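PDB 3Q2I: dehydrogenase from Chromobacterium violaceum, which probably oxidises C3 of the sugar in UDP-N-acetylglucosaminuronic acid with NAD+, an early step toward 2,3-diacetamido-2,3-dideoxy-D-mannuronic acid. Local coordinates for residues T110-E113 / D114-M118; S193-V196 / D197-D200. All coordinates share one frame; numbering follows the deposited sequence.

Interaction 1 of 2, residues T110-E113 / D114-M118; sequences TRWE and DGLEM
Leu116 lies against the indole of Trp112 one helical turn earlier, a CH-pi contact in which CD1 sits 4.0 Å from the centroid of the five-membered ring (CG, CD1, NE1, CE2 and CD2 of Trp112), over one face. The other branch, CD2 of Leu116, reaches Trp112 CZ2 at 3.8 Å. A chi1 of -178°, CG anti to the backbone N, sets the indole where its face meets Leu116, and NE1 is hydrogen-bonded to the carboxylate of Asp353.

The backbone supplies the first-turn hydrogen bonds. Gly115 N donates to O of the N-cap residue Arg111 at 3.2 Å, and Leu116 N donates to Trp112 O at 3.0 Å. Glu117 N follows to Glu113 O.

Water carries the charged side. Arg111 and Asp114 run alongside each other, yet NH1 of Arg111 stays 5.0 Å from OD2 of Asp114; water 2, in the guanidinium plane, bridges them. Water 1 ties the same OD2 to Thr110 N, so two waters donate to one carboxylate oxygen.

The contact spans the N-cap and first turn of helix 112-125, the crossover between parallel strands 101-104 and 129-131 of the Rossmann domain. Trp112 packs on helix 325-344, while Asp114 and Glu117 touch Pro89 and Ile93 of helix 88-97.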
ATOM      1  N   THR A 110       4.227 -11.619  26.005  1.00 14.25           N
ATOM      2  CA  THR A 110       3.449 -12.089  24.839  1.00 14.12           C
ATOM      3  C   THR A 110       3.197 -10.925  23.868  1.00 14.87           C
ATOM      4  O   THR A 110       2.604 -11.137  22.809  1.00 16.01           O
ATOM      5  CB  THR A 110       2.114 -12.685  25.236  1.00 11.76           C
ATOM      6  OG1 THR A 110       1.335 -11.742  25.994  1.00 16.29           O
ATOM      7  CG2 THR A 110       2.288 -13.984  26.079  1.00 15.49           C
ATOM      8  N   ARG A 111       3.545  -9.727  24.297  1.00 15.28           N
ATOM      9  CA  ARG A 111       3.320  -8.470  23.529  1.00 16.07           C
ATOM     10  C   ARG A 111       4.563  -7.625  23.607  1.00 15.35           C
ATOM     11  O   ARG A 111       5.283  -7.598  24.636  1.00 15.15           O
ATOM     12  CB  ARG A 111       2.125  -7.661  24.069  1.00 16.73           C
ATOM     13  CG  ARG A 111       0.839  -8.367  23.761  1.00 18.10           C
ATOM     14  CD  ARG A 111      -0.218  -8.177  24.830  1.00 22.53           C
ATOM     15  NE  ARG A 111      -1.494  -8.743  24.386  1.00 20.16           N
ATOM     16  CZ  ARG A 111      -2.628  -8.469  25.002  1.00 22.94           C
ATOM     17  NH1 ARG A 111      -2.621  -7.706  26.080  1.00 22.66           N
ATOM     18  NH2 ARG A 111      -3.762  -9.005  24.576  1.00 18.90           N
ATOM     19  N   TRP A 112       4.874  -6.950  22.500  1.00 14.79           N
ATOM     20  CA  TRP A 112       6.145  -6.266  22.411  1.00 14.27           C
ATOM     21  C   TRP A 112       6.331  -5.157  23.469  1.00 15.83           C
ATOM     22  O   TRP A 112       7.364  -5.132  24.166  1.00 15.70           O
ATOM     23  CB  TRP A 112       6.275  -5.698  20.994  1.00 14.76           C
ATOM     24  CG  TRP A 112       7.577  -4.999  20.749  1.00 13.62           C
ATOM     25  CD1 TRP A 112       7.725  -3.699  20.300  1.00 17.96           C
ATOM     26  CD2 TRP A 112       8.896  -5.528  20.890  1.00 13.67           C
ATOM     27  NE1 TRP A 112       9.057  -3.409  20.171  1.00 19.18           N
ATOM     28  CE2 TRP A 112       9.797  -4.514  20.492  1.00 16.80           C
ATOM     29  CE3 TRP A 112       9.404  -6.770  21.294  1.00 18.75           C
ATOM     30  CZ2 TRP A 112      11.193  -4.711  20.507  1.00 17.85           C
ATOM     31  CZ3 TRP A 112      10.796  -6.967  21.318  1.00 18.42           C
ATOM     32  CH2 TRP A 112      11.670  -5.918  20.938  1.00 20.72           C
ATOM     33  N   GLU A 113       5.365  -4.266  23.579  1.00 14.71           N
ATOM     34  CA  GLU A 113       5.574  -3.147  24.524  1.00 16.32           C
ATOM     35  C   GLU A 113       5.695  -3.691  25.955  1.00 16.56           C
ATOM     36  O   GLU A 113       6.434  -3.073  26.745  1.00 16.93           O
ATOM     37  CB  GLU A 113       4.429  -2.129  24.441  1.00 18.42           C
ATOM     38  CG  GLU A 113       4.466  -1.346  23.128  1.00 25.47           C
ATOM     39  CD  GLU A 113       5.551  -0.294  23.061  1.00 40.69           C
ATOM     40  OE1 GLU A 113       6.094   0.106  24.129  1.00 44.31           O
ATOM     41  OE2 GLU A 113       5.831   0.153  21.916  1.00 41.01           O
ATOM     42  N   ASP A 114       5.039  -4.808  26.260  1.00 15.40           N
ATOM     43  CA  ASP A 114       5.159  -5.383  27.637  1.00 14.84           C
ATOM     44  C   ASP A 114       6.622  -5.840  27.869  1.00 15.38           C
ATOM     45  O   ASP A 114       7.228  -5.627  28.943  1.00 16.31           O
ATOM     46  CB  ASP A 114       4.228  -6.579  27.738  1.00 15.47           C
ATOM     47  CG  ASP A 114       2.766  -6.181  27.824  1.00 18.05           C
ATOM     48  OD1 ASP A 114       2.466  -4.976  27.719  1.00 26.28           O
ATOM     49  OD2 ASP A 114       1.925  -7.075  28.033  1.00 22.83           O
ATOM     50  N   GLY A 115       7.252  -6.455  26.881  1.00 15.38           N
ATOM     51  CA  GLY A 115       8.658  -6.867  27.017  1.00 13.29           C
ATOM     52  C   GLY A 115       9.529  -5.645  27.253  1.00 14.89           C
ATOM     53  O   GLY A 115      10.463  -5.667  28.050  1.00 15.54           O
ATOM     54  N   LEU A 116       9.358  -4.625  26.415  1.00 14.06           N
ATOM     55  CA  LEU A 116      10.105  -3.384  26.573  1.00 14.70           C
ATOM     56  C   LEU A 116       9.961  -2.813  27.979  1.00 16.37           C
ATOM     57  O   LEU A 116      10.962  -2.384  28.552  1.00 17.50           O
ATOM     58  CB  LEU A 116       9.746  -2.295  25.532  1.00 16.33           C
ATOM     59  CG  LEU A 116      10.054  -2.684  24.083  1.00 15.16           C
ATOM     60  CD1 LEU A 116       9.508  -1.591  23.187  1.00 16.97           C
ATOM     61  CD2 LEU A 116      11.510  -2.859  23.849  1.00 18.13           C
ATOM     62  N   GLU A 117       8.741  -2.798  28.502  1.00 17.52           N
ATOM     63  CA  GLU A 117       8.451  -2.160  29.785  1.00 16.93           C
ATOM     64  C   GLU A 117       9.118  -2.971  30.904  1.00 18.79           C
ATOM     65  O   GLU A 117       9.597  -2.375  31.881  1.00 19.99           O
ATOM     66  CB  GLU A 117       6.950  -2.019  30.014  1.00 20.04           C
ATOM     67  CG  GLU A 117       6.346  -0.888  29.179  1.00 31.15           C
ATOM     68  CD  GLU A 117       7.032   0.485  29.357  1.00 41.40           C
ATOM     69  OE1 GLU A 117       7.573   0.806  30.440  1.00 44.69           O
ATOM     70  OE2 GLU A 117       7.066   1.272  28.385  1.00 48.18           O
ATOM     71  N   MET A 118       9.188  -4.296  30.789  1.00 17.09           N
ATOM     72  CA  MET A 118       9.833  -5.036  31.879  1.00 17.36           C
ATOM     73  C   MET A 118      11.348  -4.776  31.915  1.00 20.30           C
ATOM     74  O   MET A 118      11.978  -4.663  32.996  1.00 18.63           O
ATOM     75  CB  MET A 118       9.417  -6.513  31.853  1.00 20.22           C
ATOM     76  CG  MET A 118       9.838  -7.281  30.655  1.00 21.13           C
ATOM     77  SD  MET A 118       8.847  -8.799  30.473  1.00 17.72           S
ATOM     78  CE  MET A 118       9.528  -9.798  31.844  1.00 15.99           C
TER
HETATM   79  O   HOH W   1       2.669  -9.835  27.534  1.00 17.95           O
HETATM   80  O   HOH W   2      -0.590  -6.633  27.625  1.00 40.55           O

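Interaction 2 of 2, residues S193-V196 / D197-D200; sequences SHYV and DLLD. With HP7 ((2S,3S,4R,5R,6R)-5-acetamido-6-[[[(2R,3S,4R,5R)-5-(2,4-dioxopyrimidin-1-yl)-3,4-dihydroxy-oxolan-2-yl]methoxy-hydroxy-phosphoryl]oxy-hydroxy-phosphoryl]oxy-3,4-dihydroxy-oxane-2-carboxylic acid), chain C.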
ATOM      1  N   SER A 193       9.560 -21.949  20.956  1.00 16.27           N
ATOM      2  CA  SER A 193      10.296 -20.734  21.228  1.00 17.13           C
ATOM      3  C   SER A 193      11.804 -20.943  21.379  1.00 17.37           C
ATOM      4  O   SER A 193      12.554 -20.040  21.058  1.00 18.76           O
ATOM      5  CB  SER A 193       9.720 -19.942  22.407  1.00 21.96           C
ATOM      6  OG  SER A 193       9.750 -20.799  23.521  1.00 26.00           O
ATOM      7  N   HIS A 194      12.225 -22.108  21.841  1.00 19.33           N
ATOM      8  CA  HIS A 194      13.669 -22.373  21.979  1.00 19.62           C
ATOM      9  C   HIS A 194      14.348 -22.552  20.625  1.00 20.10           C
ATOM     10  O   HIS A 194      15.570 -22.573  20.533  1.00 19.38           O
ATOM     11  CB  HIS A 194      13.934 -23.605  22.883  1.00 22.33           C
ATOM     12  CG  HIS A 194      13.523 -23.443  24.319  1.00 20.37           C
ATOM     13  ND1 HIS A 194      14.139 -22.557  25.174  1.00 26.65           N
ATOM     14  CD2 HIS A 194      12.656 -24.147  25.084  1.00 23.00           C
ATOM     15  CE1 HIS A 194      13.598 -22.647  26.379  1.00 23.02           C
ATOM     16  NE2 HIS A 194      12.696 -23.611  26.352  1.00 23.55           N
ATOM     17  N   TYR A 195      13.545 -22.778  19.577  1.00 18.00           N
ATOM     18  CA  TYR A 195      14.055 -22.890  18.219  1.00 17.56           C
ATOM     19  C   TYR A 195      14.018 -21.529  17.526  1.00 15.02           C
ATOM     20  O   TYR A 195      14.949 -21.194  16.797  1.00 18.26           O
ATOM     21  CB  TYR A 195      13.262 -23.941  17.426  1.00 16.93           C
ATOM     22  CG  TYR A 195      13.423 -25.343  17.982  1.00 20.09           C
ATOM     23  CD1 TYR A 195      14.228 -26.293  17.353  1.00 21.50           C
ATOM     24  CD2 TYR A 195      12.727 -25.722  19.118  1.00 18.12           C
ATOM     25  CE1 TYR A 195      14.371 -27.563  17.887  1.00 19.67           C
ATOM     26  CE2 TYR A 195      12.884 -27.007  19.673  1.00 23.97           C
ATOM     27  CZ  TYR A 195      13.719 -27.902  19.039  1.00 22.23           C
ATOM     28  OH  TYR A 195      13.910 -29.168  19.615  1.00 22.45           O
ATOM     29  N   VAL A 196      12.979 -20.732  17.786  1.00 15.80           N
ATOM     30  CA  VAL A 196      12.984 -19.338  17.326  1.00 14.51           C
ATOM     31  C   VAL A 196      14.242 -18.655  17.840  1.00 15.07           C
ATOM     32  O   VAL A 196      14.886 -17.851  17.138  1.00 17.21           O
ATOM     33  CB  VAL A 196      11.702 -18.532  17.769  1.00 16.43           C
ATOM     34  CG1 VAL A 196      11.870 -17.058  17.348  1.00 16.29           C
ATOM     35  CG2 VAL A 196      10.477 -19.200  17.132  1.00 18.03           C
ATOM     36  N   ASP A 197      14.589 -18.985  19.097  1.00 17.88           N
ATOM     37  CA  ASP A 197      15.763 -18.392  19.714  1.00 17.10           C
ATOM     38  C   ASP A 197      17.012 -18.606  18.870  1.00 15.55           C
ATOM     39  O   ASP A 197      17.928 -17.790  18.915  1.00 19.00           O
ATOM     40  CB  ASP A 197      15.970 -19.018  21.093  1.00 18.53           C
ATOM     41  CG  ASP A 197      17.106 -18.413  21.862  1.00 25.35           C
ATOM     42  OD1 ASP A 197      17.130 -17.187  22.023  1.00 19.00           O
ATOM     43  OD2 ASP A 197      17.960 -19.196  22.350  1.00 24.80           O
ATOM     44  N   LEU A 198      17.106 -19.738  18.172  1.00 14.99           N
ATOM     45  CA  LEU A 198      18.341 -20.008  17.435  1.00 14.83           C
ATOM     46  C   LEU A 198      18.587 -19.043  16.277  1.00 14.52           C
ATOM     47  O   LEU A 198      19.677 -18.962  15.728  1.00 17.31           O
ATOM     48  CB  LEU A 198      18.309 -21.442  16.839  1.00 13.26           C
ATOM     49  CG  LEU A 198      18.015 -22.538  17.909  1.00 17.03           C
ATOM     50  CD1 LEU A 198      17.832 -23.860  17.257  1.00 17.95           C
ATOM     51  CD2 LEU A 198      19.098 -22.525  19.012  1.00 22.39           C
ATOM     52  N   LEU A 199      17.499 -18.444  15.779  1.00 16.56           N
ATOM     53  CA  LEU A 199      17.636 -17.630  14.580  1.00 16.59           C
ATOM     54  C   LEU A 199      18.588 -16.455  14.757  1.00 15.11           C
ATOM     55  O   LEU A 199      19.468 -16.255  13.920  1.00 17.17           O
ATOM     56  CB  LEU A 199      16.238 -17.226  14.083  1.00 15.95           C
ATOM     57  CG  LEU A 199      15.254 -18.342  13.745  1.00 18.01           C
ATOM     58  CD1 LEU A 199      13.846 -17.848  13.342  1.00 16.86           C
ATOM     59  CD2 LEU A 199      15.856 -19.178  12.616  1.00 19.35           C
ATOM     60  N   ASP A 200      18.398 -15.634  15.777  1.00 15.92           N
ATOM     61  CA  ASP A 200      19.332 -14.573  16.064  1.00 15.12           C
ATOM     62  C   ASP A 200      20.594 -15.104  16.796  1.00 16.76           C
ATOM     63  O   ASP A 200      21.705 -14.698  16.444  1.00 20.22           O
ATOM     64  CB  ASP A 200      18.643 -13.508  16.944  1.00 16.41           C
ATOM     65  CG  ASP A 200      19.563 -12.335  17.256  1.00 21.16           C
ATOM     66  OD1 ASP A 200      20.380 -12.445  18.209  1.00 22.30           O
ATOM     67  OD2 ASP A 200      19.622 -11.358  16.493  1.00 20.11           O
TER
HETATM   68  N1  HP7 C 550       3.045 -34.299  23.933  1.00 27.56           N
HETATM   69  C2  HP7 C 550       2.323 -35.115  23.166  1.00 24.86           C
HETATM   70  O2  HP7 C 550       1.073 -35.149  23.308  1.00 32.92           O
HETATM   71  N3  HP7 C 550       2.900 -35.925  22.273  1.00 26.57           N
HETATM   72  C4  HP7 C 550       4.231 -35.923  22.120  1.00 28.37           C
HETATM   73  O4  HP7 C 550       4.722 -36.745  21.311  1.00 26.88           O
HETATM   74  C5  HP7 C 550       5.020 -35.071  22.899  1.00 29.09           C
HETATM   75  C6  HP7 C 550       4.381 -34.257  23.825  1.00 32.14           C
HETATM   76  PA  HP7 C 550       6.967 -32.392  26.675  1.00 38.59           P
HETATM   77  PB  HP7 C 550       8.659 -30.264  27.410  1.00 44.70           P
HETATM   78  O'P HP7 C 550       4.611 -27.640  24.951  1.00 27.62           O
HETATM   79  O'Q HP7 C 550       4.423 -26.587  26.876  1.00 28.10           O
HETATM   80  C1' HP7 C 550       8.506 -28.526  25.452  1.00 33.93           C
HETATM   81  O1A HP7 C 550       7.776 -33.091  25.593  1.00 42.54           O
HETATM   82  O1B HP7 C 550       9.777 -30.990  26.698  1.00 45.84           O
HETATM   83  C1C HP7 C 550       2.338 -33.395  24.850  1.00 29.94           C
HETATM   84  C2' HP7 C 550       9.350 -27.299  25.067  1.00 25.92           C
HETATM   85  N2' HP7 C 550      10.737 -27.465  25.505  1.00 26.25           N
HETATM   86  O2A HP7 C 550       6.913 -32.903  28.089  1.00 43.77           O
HETATM   87  O2B HP7 C 550       8.592 -30.140  28.918  1.00 49.85           O
HETATM   88  C2C HP7 C 550       2.087 -34.002  26.224  1.00 51.26           C
HETATM   89  O2C HP7 C 550       0.775 -33.555  26.583  1.00 52.29           O
HETATM   90  C3' HP7 C 550       8.778 -26.029  25.684  1.00 28.19           C
HETATM   91  O3' HP7 C 550       9.426 -24.928  25.004  1.00 25.73           O
HETATM   92  O3A HP7 C 550       7.302 -30.825  26.768  1.00 40.97           O
HETATM   93  O3B HP7 C 550       8.646 -28.725  26.866  1.00 35.92           O
HETATM   94  C3C HP7 C 550       3.083 -33.275  27.111  1.00 38.34           C
HETATM   95  O3C HP7 C 550       2.584 -33.149  28.443  1.00 61.12           O
HETATM   96  C4' HP7 C 550       7.263 -25.927  25.446  1.00 25.34           C
HETATM   97  O4' HP7 C 550       6.672 -24.841  26.150  1.00 29.85           O
HETATM   98  C4C HP7 C 550       3.231 -31.899  26.468  1.00 31.95           C
HETATM   99  O4C HP7 C 550       3.195 -32.274  25.083  1.00 32.80           O
HETATM  100  C5' HP7 C 550       6.635 -27.197  26.055  1.00 27.09           C
HETATM  101  O5' HP7 C 550       7.116 -28.265  25.242  1.00 31.15           O
HETATM  102  C5C HP7 C 550       4.598 -31.324  26.768  1.00 35.04           C
HETATM  103  O5C HP7 C 550       5.467 -32.248  26.126  1.00 33.18           O
HETATM  104  C6' HP7 C 550       5.129 -27.136  25.976  1.00 22.17           C
HETATM  105  C7' HP7 C 550      11.826 -27.469  24.740  1.00 34.49           C
HETATM  106  O7' HP7 C 550      11.874 -27.220  23.527  1.00 33.03           O
HETATM  107  C8' HP7 C 550      13.115 -27.796  25.457  1.00 28.18           C
HETATM  108  O   HOH W   3      17.621 -21.935  22.642  1.00 22.21           O
HETATM  109  O   HOH W   4      16.170 -15.456  17.713  1.00 20.74           O
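Asp197 N closes a regular helical turn on Ser193 O at 3.0 Å, but Leu198 N and Leu199 N then bond Tyr195 O and Val196 O, three residues back, where helix 193-203 kinks. Leu198 N stands well above the carbonyl plane of Tyr195, with a C=O...N angle of 114°, so neither carbonyl lone pair points at it.

His194 O is met instead by water 3, which donates to it at 3.0 Å and to Asp197 OD2 at 2.8 Å. Asp197 puts its CG anti to the backbone N (chi1 -176°), swinging the carboxylate out from the helix to Lys133 and Arg136, one oxygen for each salt bridge. At the kink, water 4 lies between Val196 O and Asp200 N.

Leu198 CD1 comes obliquely to the Tyr195 ring, 4.3 Å from CD1 of Tyr195. That ring rests on strand 156-164, and its edge approaches the acetamido oxygen O7' of the UDP-sugar. His194 CD2 is 3.3 Å from the sugar hydroxyl O3', while NE2 of His194 is hydrogen-bonded to O7N of the dinucleotide.

The imidazole therefore touches substrate and cofactor together. Beside it, the buried Asp197 carboxylate has two cationic partners and a water donor, which would favour its charged form and tie this helix to the segment holding Lys133 and Arg136.

Interaction 1 lies at the surface of the nucleotide-binding domain, whereas interaction 2 is buried in the C-terminal alpha/beta domain; their centres are about 18 Å apart, and their nearest atoms about 10 Å. They share no helix, but helix 325-344 packs against both, receiving Trp112 from 110-118 and Val196 and Leu199 from 193-200. Water serves an aspartate in each. On the surface it stands between Asp114 and an arginine; in the interior Asp197 also makes direct salt bridges. The first turn of interaction 1 keeps ordinary helical bonding, while the kinked helix of interaction 2 borders the cofactor and sugar.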